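Side-chain contacts in Lpg0393 helical bundle domain-containing protein (Legionella pneumophila subsp. pneumophila str. Philadelphia 1, PDB 4R0G), which acts as a guanine-nucleotide exchange factor for the small GTPases Rab5, Rab21 and Rab22, probably through its VPS9-like domain: residues Ser180-Ala185 against Ser194-Leu199; Lys227-Gln232 against Phe236-Leu241. All blocks are in the same frame, centred on the assembly; numbering follows the deposited sequence.

Contact 1: Ser180-Ala185 against Ser194-Leu199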
ATOM      1  N   SER A 180      12.581 -10.562   1.835  1.00 56.53           N
ATOM      2  CA  SER A 180      13.627  -9.821   1.118  1.00 61.08           C
ATOM      3  C   SER A 180      14.706  -9.290   2.049  1.00 57.81           C
ATOM      4  O   SER A 180      15.870  -9.228   1.659  1.00 62.34           O
ATOM      5  CB  SER A 180      13.059  -8.693   0.230  1.00 46.34           C
ATOM      6  OG  SER A 180      12.142  -7.899   0.941  1.00 49.83           O
ATOM      7  N   LEU A 181      14.319  -8.896   3.262  1.00 51.34           N
ATOM      8  CA  LEU A 181      15.295  -8.421   4.238  1.00 56.01           C
ATOM      9  C   LEU A 181      16.274  -9.543   4.670  1.00 61.98           C
ATOM     10  O   LEU A 181      17.480  -9.316   4.791  1.00 62.87           O
ATOM     11  CB  LEU A 181      14.610  -7.770   5.451  1.00 48.99           C
ATOM     12  CG  LEU A 181      14.005  -6.360   5.344  1.00 55.80           C
ATOM     13  CD1 LEU A 181      13.495  -5.878   6.695  1.00 55.07           C
ATOM     14  CD2 LEU A 181      14.989  -5.335   4.783  1.00 60.79           C
ATOM     15  N   LEU A 182      15.752 -10.751   4.878  1.00 56.06           N
ATOM     16  CA  LEU A 182      16.570 -11.897   5.241  1.00 55.65           C
ATOM     17  C   LEU A 182      17.567 -12.198   4.119  1.00 60.96           C
ATOM     18  O   LEU A 182      18.753 -12.394   4.384  1.00 63.04           O
ATOM     19  CB  LEU A 182      15.680 -13.121   5.496  1.00 57.89           C
ATOM     20  CG  LEU A 182      16.042 -14.114   6.602  1.00 54.15           C
ATOM     21  CD1 LEU A 182      15.444 -15.471   6.289  1.00 50.06           C
ATOM     22  CD2 LEU A 182      17.538 -14.223   6.784  1.00 57.56           C
ATOM     23  N   GLU A 183      17.074 -12.224   2.875  1.00 60.62           N
ATOM     24  CA  GLU A 183      17.901 -12.427   1.681  1.00 56.01           C
ATOM     25  C   GLU A 183      19.003 -11.374   1.568  1.00 68.93           C
ATOM     26  O   GLU A 183      20.126 -11.694   1.212  1.00 81.09           O
ATOM     27  CB  GLU A 183      17.025 -12.464   0.424  1.00 58.70           C
ATOM     28  CG  GLU A 183      16.128 -13.725   0.367  1.00 63.67           C
ATOM     29  CD  GLU A 183      15.253 -13.845  -0.895  1.00 70.46           C
ATOM     30  OE1 GLU A 183      14.621 -12.835  -1.318  1.00 68.55           O
ATOM     31  OE2 GLU A 183      15.176 -14.969  -1.452  1.00 69.62           O
ATOM     32  N   SER A 184      18.667 -10.136   1.928  1.00 66.68           N
ATOM     33  CA  SER A 184      19.515  -8.954   1.798  1.00 63.04           C
ATOM     34  C   SER A 184      20.338  -8.710   3.035  1.00 68.23           C
ATOM     35  O   SER A 184      20.860  -7.611   3.238  1.00 74.39           O
ATOM     36  CB  SER A 184      18.664  -7.700   1.570  1.00 69.11           C
ATOM     37  OG  SER A 184      17.841  -7.831   0.429  1.00 75.08           O
ATOM     38  N   ALA A 185      20.331  -9.666   3.943  1.00 72.10           N
ATOM     39  CA  ALA A 185      21.057  -9.485   5.197  1.00 78.00           C
ATOM     40  C   ALA A 185      22.494  -9.969   5.070  1.00 86.55           C
ATOM     41  O   ALA A 185      22.774 -10.944   4.365  1.00 90.19           O
ATOM     42  CB  ALA A 185      20.351 -10.192   6.338  1.00 70.93           C
ATOM     43  N   SER A 194      20.448 -19.782   5.196  1.00 63.83           N
ATOM     44  CA  SER A 194      19.946 -20.375   3.986  1.00 67.21           C
ATOM     45  C   SER A 194      18.734 -21.260   4.291  1.00 72.01           C
ATOM     46  O   SER A 194      17.747 -21.277   3.546  1.00 72.69           O
ATOM     47  CB  SER A 194      21.067 -21.156   3.291  1.00 75.79           C
ATOM     48  OG  SER A 194      22.130 -21.437   4.189  1.00 73.94           O
ATOM     49  N   SER A 195      18.787 -21.993   5.393  1.00 67.48           N
ATOM     50  CA  SER A 195      17.670 -22.869   5.707  1.00 68.11           C
ATOM     51  C   SER A 195      16.499 -22.087   6.321  1.00 65.83           C
ATOM     52  O   SER A 195      15.364 -22.566   6.365  1.00 60.51           O
ATOM     53  CB  SER A 195      18.117 -24.041   6.595  1.00 76.75           C
ATOM     54  OG  SER A 195      18.796 -23.576   7.745  1.00 80.08           O
ATOM     55  N   ARG A 196      16.793 -20.883   6.804  1.00 67.46           N
ATOM     56  CA  ARG A 196      15.785 -19.979   7.353  1.00 57.51           C
ATOM     57  C   ARG A 196      15.051 -19.227   6.244  1.00 55.62           C
ATOM     58  O   ARG A 196      13.849 -18.973   6.327  1.00 49.85           O
ATOM     59  CB  ARG A 196      16.451 -18.998   8.314  1.00 56.04           C
ATOM     60  CG  ARG A 196      15.646 -18.713   9.552  1.00 55.97           C
ATOM     61  CD  ARG A 196      16.523 -18.197  10.645  1.00 55.75           C
ATOM     62  NE  ARG A 196      17.423 -17.176  10.139  1.00 57.68           N
ATOM     63  CZ  ARG A 196      18.636 -16.974  10.622  1.00 64.55           C
ATOM     64  NH1 ARG A 196      19.410 -16.023  10.124  1.00 65.79           N
ATOM     65  NH2 ARG A 196      19.068 -17.731  11.615  1.00 69.39           N
ATOM     66  N   ILE A 197      15.783 -18.862   5.199  1.00 58.74           N
ATOM     67  CA  ILE A 197      15.150 -18.301   4.012  1.00 58.01           C
ATOM     68  C   ILE A 197      14.175 -19.307   3.423  1.00 57.69           C
ATOM     69  O   ILE A 197      13.010 -18.975   3.160  1.00 56.04           O
ATOM     70  CB  ILE A 197      16.173 -17.923   2.944  1.00 52.30           C
ATOM     71  CG1 ILE A 197      16.832 -16.608   3.297  1.00 47.55           C
ATOM     72  CG2 ILE A 197      15.495 -17.757   1.597  1.00 55.24           C
ATOM     73  CD1 ILE A 197      17.876 -16.254   2.353  1.00 53.75           C
ATOM     74  N   SER A 198      14.662 -20.534   3.235  1.00 55.91           N
ATOM     75  CA  SER A 198      13.837 -21.620   2.729  1.00 52.38           C
ATOM     76  C   SER A 198      12.526 -21.770   3.496  1.00 50.65           C
ATOM     77  O   SER A 198      11.490 -22.107   2.919  1.00 55.41           O
ATOM     78  CB  SER A 198      14.614 -22.933   2.772  1.00 50.29           C
ATOM     79  OG  SER A 198      13.800 -24.001   2.318  1.00 54.62           O
ATOM     80  N   LEU A 199      12.571 -21.510   4.798  1.00 51.02           N
ATOM     81  CA  LEU A 199      11.377 -21.579   5.633  1.00 49.93           C
ATOM     82  C   LEU A 199      10.401 -20.444   5.346  1.00 45.84           C
ATOM     83  O   LEU A 199       9.210 -20.667   5.313  1.00 46.25           O
ATOM     84  CB  LEU A 199      11.756 -21.555   7.104  1.00 50.62           C
ATOM     85  CG  LEU A 199      12.154 -22.880   7.731  1.00 45.73           C
ATOM     86  CD1 LEU A 199      12.953 -22.629   8.995  1.00 51.28           C
ATOM     87  CD2 LEU A 199      10.913 -23.644   8.049  1.00 44.69           C
TER

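Contact 2: Lys227-Gln232 against Phe236-Leu241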
ATOM      1  N   LYS A 227       9.836 -23.354  13.810  1.00 51.30           N
ATOM      2  CA  LYS A 227      11.084 -23.793  13.144  1.00 55.59           C
ATOM      3  C   LYS A 227      12.074 -22.653  12.941  1.00 54.98           C
ATOM      4  O   LYS A 227      13.278 -22.826  13.186  1.00 60.96           O
ATOM      5  CB  LYS A 227      10.839 -24.486  11.785  1.00 52.17           C
ATOM      6  CG  LYS A 227       9.973 -25.769  11.784  1.00 57.34           C
ATOM      7  CD  LYS A 227       9.757 -26.298  10.318  1.00 68.12           C
ATOM      8  CE  LYS A 227       8.633 -27.368  10.153  1.00 62.19           C
ATOM      9  NZ  LYS A 227       7.909 -27.190   8.831  1.00 57.12           N
ATOM     10  N   LEU A 228      11.573 -21.501  12.493  1.00 47.64           N
ATOM     11  CA  LEU A 228      12.402 -20.278  12.410  1.00 53.06           C
ATOM     12  C   LEU A 228      13.091 -19.883  13.734  1.00 53.06           C
ATOM     13  O   LEU A 228      14.270 -19.558  13.740  1.00 55.55           O
ATOM     14  CB  LEU A 228      11.592 -19.087  11.863  1.00 51.99           C
ATOM     15  CG  LEU A 228      11.108 -19.282  10.431  1.00 47.45           C
ATOM     16  CD1 LEU A 228       9.783 -18.597  10.180  1.00 42.54           C
ATOM     17  CD2 LEU A 228      12.162 -18.721   9.534  1.00 49.38           C
ATOM     18  N   TRP A 229      12.368 -19.908  14.849  1.00 50.02           N
ATOM     19  CA  TRP A 229      12.993 -19.621  16.129  1.00 54.18           C
ATOM     20  C   TRP A 229      14.128 -20.599  16.407  1.00 60.16           C
ATOM     21  O   TRP A 229      15.205 -20.232  16.912  1.00 60.93           O
ATOM     22  CB  TRP A 229      11.975 -19.640  17.268  1.00 50.53           C
ATOM     23  CG  TRP A 229      11.308 -18.299  17.480  1.00 46.12           C
ATOM     24  CD1 TRP A 229      10.002 -17.983  17.233  1.00 51.18           C
ATOM     25  CD2 TRP A 229      11.927 -17.094  17.946  1.00 51.66           C
ATOM     26  NE1 TRP A 229       9.766 -16.664  17.527  1.00 52.26           N
ATOM     27  CE2 TRP A 229      10.929 -16.093  17.968  1.00 50.21           C
ATOM     28  CE3 TRP A 229      13.227 -16.763  18.351  1.00 57.16           C
ATOM     29  CZ2 TRP A 229      11.185 -14.787  18.384  1.00 55.16           C
ATOM     30  CZ3 TRP A 229      13.483 -15.462  18.765  1.00 60.39           C
ATOM     31  CH2 TRP A 229      12.464 -14.488  18.776  1.00 59.91           C
ATOM     32  N   GLU A 230      13.913 -21.847  16.033  1.00 59.34           N
ATOM     33  CA  GLU A 230      14.929 -22.851  16.300  1.00 67.81           C
ATOM     34  C   GLU A 230      16.127 -22.736  15.364  1.00 63.86           C
ATOM     35  O   GLU A 230      17.141 -23.397  15.561  1.00 69.18           O
ATOM     36  CB  GLU A 230      14.310 -24.249  16.351  1.00 67.68           C
ATOM     37  CG  GLU A 230      13.135 -24.271  17.342  1.00 77.69           C
ATOM     38  CD  GLU A 230      12.695 -25.661  17.780  1.00 94.66           C
ATOM     39  OE1 GLU A 230      12.030 -26.361  16.967  1.00 86.92           O
ATOM     40  OE2 GLU A 230      12.999 -26.033  18.945  1.00 92.33           O
ATOM     41  N   MET A 231      16.018 -21.850  14.382  1.00 60.01           N
ATOM     42  CA  MET A 231      17.097 -21.638  13.425  1.00 63.32           C
ATOM     43  C   MET A 231      18.019 -20.500  13.852  1.00 68.72           C
ATOM     44  O   MET A 231      18.949 -20.137  13.127  1.00 72.49           O
ATOM     45  CB  MET A 231      16.547 -21.401  12.019  1.00 62.47           C
ATOM     46  CG  MET A 231      15.958 -22.659  11.380  1.00 65.39           C
ATOM     47  SD  MET A 231      17.176 -23.996  11.257  1.00 88.61           S
ATOM     48  CE  MET A 231      16.665 -25.111  12.577  1.00 70.83           C
ATOM     49  N   GLN A 232      17.766 -19.958  15.043  1.00 67.88           N
ATOM     50  CA  GLN A 232      18.612 -18.918  15.638  1.00 68.75           C
ATOM     51  C   GLN A 232      18.711 -17.658  14.789  1.00 63.97           C
ATOM     52  O   GLN A 232      19.782 -17.329  14.285  1.00 60.31           O
ATOM     53  CB  GLN A 232      20.018 -19.456  15.896  1.00 77.17           C
ATOM     54  CG  GLN A 232      20.078 -20.754  16.691  1.00 84.38           C
ATOM     55  CD  GLN A 232      21.466 -21.013  17.255  1.00104.01           C
ATOM     56  OE1 GLN A 232      22.471 -20.913  16.538  1.00108.20           O
ATOM     57  NE2 GLN A 232      21.532 -21.309  18.556  1.00103.50           N
ATOM     58  N   PHE A 236      16.949  -8.416  14.181  1.00 72.29           N
ATOM     59  CA  PHE A 236      15.888  -7.849  13.369  1.00 68.10           C
ATOM     60  C   PHE A 236      14.823  -8.867  12.964  1.00 68.23           C
ATOM     61  O   PHE A 236      13.645  -8.522  12.925  1.00 73.24           O
ATOM     62  CB  PHE A 236      16.458  -7.137  12.139  1.00 73.43           C
ATOM     63  CG  PHE A 236      16.866  -8.057  11.027  1.00 71.37           C
ATOM     64  CD1 PHE A 236      18.146  -8.577  10.982  1.00 68.11           C
ATOM     65  CD2 PHE A 236      15.979  -8.379  10.007  1.00 67.12           C
ATOM     66  CE1 PHE A 236      18.535  -9.418   9.953  1.00 62.74           C
ATOM     67  CE2 PHE A 236      16.365  -9.216   8.981  1.00 63.20           C
ATOM     68  CZ  PHE A 236      17.646  -9.738   8.959  1.00 63.37           C
ATOM     69  N   GLU A 237      15.217 -10.108  12.673  1.00 64.48           N
ATOM     70  CA  GLU A 237      14.225 -11.119  12.316  1.00 63.16           C
ATOM     71  C   GLU A 237      13.157 -11.260  13.415  1.00 61.45           C
ATOM     72  O   GLU A 237      12.000 -11.511  13.104  1.00 62.62           O
ATOM     73  CB  GLU A 237      14.868 -12.486  12.026  1.00 62.37           C
ATOM     74  CG  GLU A 237      15.851 -12.552  10.852  1.00 61.04           C
ATOM     75  CD  GLU A 237      16.498 -13.952  10.694  1.00 60.89           C
ATOM     76  OE1 GLU A 237      15.837 -14.894  10.184  1.00 52.46           O
ATOM     77  OE2 GLU A 237      17.673 -14.111  11.100  1.00 60.01           O
ATOM     78  N   GLU A 238      13.549 -11.071  14.682  1.00 67.15           N
ATOM     79  CA  GLU A 238      12.690 -11.347  15.852  1.00 64.40           C
ATOM     80  C   GLU A 238      11.396 -10.544  15.865  1.00 64.24           C
ATOM     81  O   GLU A 238      10.337 -11.046  16.262  1.00 58.73           O
ATOM     82  CB  GLU A 238      13.426 -11.078  17.182  1.00 69.12           C
ATOM     83  CG  GLU A 238      14.541 -12.048  17.574  1.00 78.71           C
ATOM     84  CD  GLU A 238      15.059 -11.828  19.008  1.00 79.86           C
ATOM     85  OE1 GLU A 238      14.313 -11.270  19.849  1.00 74.97           O
ATOM     86  OE2 GLU A 238      16.216 -12.225  19.286  1.00 77.65           O
ATOM     87  N   GLU A 239      11.486  -9.284  15.466  1.00 63.98           N
ATOM     88  CA  GLU A 239      10.301  -8.439  15.464  1.00 69.59           C
ATOM     89  C   GLU A 239       9.290  -9.045  14.510  1.00 66.24           C
ATOM     90  O   GLU A 239       8.112  -9.192  14.853  1.00 67.15           O
ATOM     91  CB  GLU A 239      10.639  -6.998  15.064  1.00 82.48           C
ATOM     92  CG  GLU A 239       9.486  -6.015  15.262  1.00 93.00           C
ATOM     93  CD  GLU A 239       8.987  -5.950  16.711  1.00 95.45           C
ATOM     94  OE1 GLU A 239       9.829  -6.027  17.642  1.00 91.75           O
ATOM     95  OE2 GLU A 239       7.751  -5.823  16.909  1.00 91.36           O
ATOM     96  N   PHE A 240       9.771  -9.432  13.329  1.00 61.32           N
ATOM     97  CA  PHE A 240       8.938 -10.124  12.351  1.00 57.82           C
ATOM     98  C   PHE A 240       8.288 -11.383  12.906  1.00 56.59           C
ATOM     99  O   PHE A 240       7.069 -11.503  12.861  1.00 56.84           O
ATOM    100  CB  PHE A 240       9.730 -10.461  11.089  1.00 57.25           C
ATOM    101  CG  PHE A 240      10.067  -9.266  10.254  1.00 53.71           C
ATOM    102  CD1 PHE A 240       9.075  -8.564   9.607  1.00 46.67           C
ATOM    103  CD2 PHE A 240      11.382  -8.849  10.109  1.00 57.23           C
ATOM    104  CE1 PHE A 240       9.386  -7.462   8.828  1.00 51.64           C
ATOM    105  CE2 PHE A 240      11.699  -7.744   9.328  1.00 51.71           C
ATOM    106  CZ  PHE A 240      10.704  -7.052   8.691  1.00 50.36           C
ATOM    107  N   LEU A 241       9.086 -12.316  13.418  1.00 50.56           N
ATOM    108  CA  LEU A 241       8.521 -13.522  13.995  1.00 50.80           C
ATOM    109  C   LEU A 241       7.428 -13.216  15.042  1.00 59.23           C
ATOM    110  O   LEU A 241       6.412 -13.912  15.134  1.00 54.14           O
ATOM    111  CB  LEU A 241       9.615 -14.361  14.645  1.00 54.78           C
ATOM    112  CG  LEU A 241      10.708 -14.886  13.740  1.00 52.53           C
ATOM    113  CD1 LEU A 241      11.557 -15.878  14.508  1.00 51.16           C
ATOM    114  CD2 LEU A 241      10.094 -15.526  12.521  1.00 54.64           C
TER

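Contact 1: Ser180-Ala185 against Ser194-Leu199
Leu182 reaches from the last turn of helix 155-183 to Ile197 on helix 193-208, their CA atoms 6.7 Å apart. Its CB points at the facing helix, and CG carries the branch across the gap. At the tip CD1 lies 3.5 Å from CG1 of Ile197 and 3.8 Å from the backbone C of Arg196. The other methyl, CD2, sits at the edge of the Arg196 guanidinium, near its plane. A forked leucine suits this place: one branch meets an aliphatic chain, the other borders a flat charged group. The two helices form a helical hairpin of the helical bundle domain. Between 180-185 and 194-199 hydrocarbon carries the contact, with no hydrogen bond across, though Lys193 NZ, just ahead, bonds to the Glu183 and Ala185 carbonyls. In Ile197, CG1 anti to the carbonyl carbon (chi1 -79°) is the branch turned to Leu182, and CD1 beyond it meets Glu183 CG at 3.7 Å. Glutamate fits this exposed margin, since its CG methylene packs while the extended chain sets OE2 4.1 Å from Ile197 CG2. Arg196 gives CB to the seam and sends its guanidinium on to acidic and carbonyl partners, among them Asp190 and Met231.

Contact 2: Lys227-Gln232 against Phe236-Leu241
A CH-pi contact between Leu241 and Trp229 dominates this packing of the end of helix 215-229 against helix 235-244, the next helix in the bundle. Leu241 CD1 stands over one face of the indole, 3.5 Å from the centroid of the five-membered ring and only 8° off its normal. The broad ring gives a leucine methyl a flat surface to rest on, and CB of the same leucine adds a contact with NE1 at 3.7 Å. The other branch turns to the neighbouring residue: CD2 meets CD1 of Leu228 at 3.9 Å, so one leucine serves two successive residues of the opposing helix. Farther along the indole, Glu238 CG comes to 3.4 Å from CH2, approaching obliquely. Its CG is anti to the carbonyl carbon (chi1 -71°), and the extended chain brings OE1 to the ring edge, in plane, with ring and carboxylate planes 56° apart. At this partly exposed margin glutamate can pack through its methylenes and still present a charged end. Trp229 also begins a type I turn that runs to Gln232 and lets the chain reverse. Deeper in the bundle, Leu228 and Leu241 both touch Tyr178 of helix 155-183, and Leu228 also packs on Arg196 and Leu199 of helix 193-208.

The two contacts come in series along the chain, contact 1 closing before contact 2 opens, with their centres about 11 Å apart. Each joins a pair of consecutive helices, 155-183 with 193-208 and 215-229 with 235-244, so together they account for four helices of the helical bundle domain, at an end of the molecule where the contact centres lie about 26 and 29 Å from the centre of the chain. Arg196 ties them together: its NH1 forms a 2.8 Å salt bridge to Glu237 OE2, and its NH2 probably hydrogen-bonds to Met231 O. A buried cation thus links the two hairpins. Residues flanking the touching side chains, such as Leu181 and Phe240, pack on the second subunit, consistent with a part in the dimer.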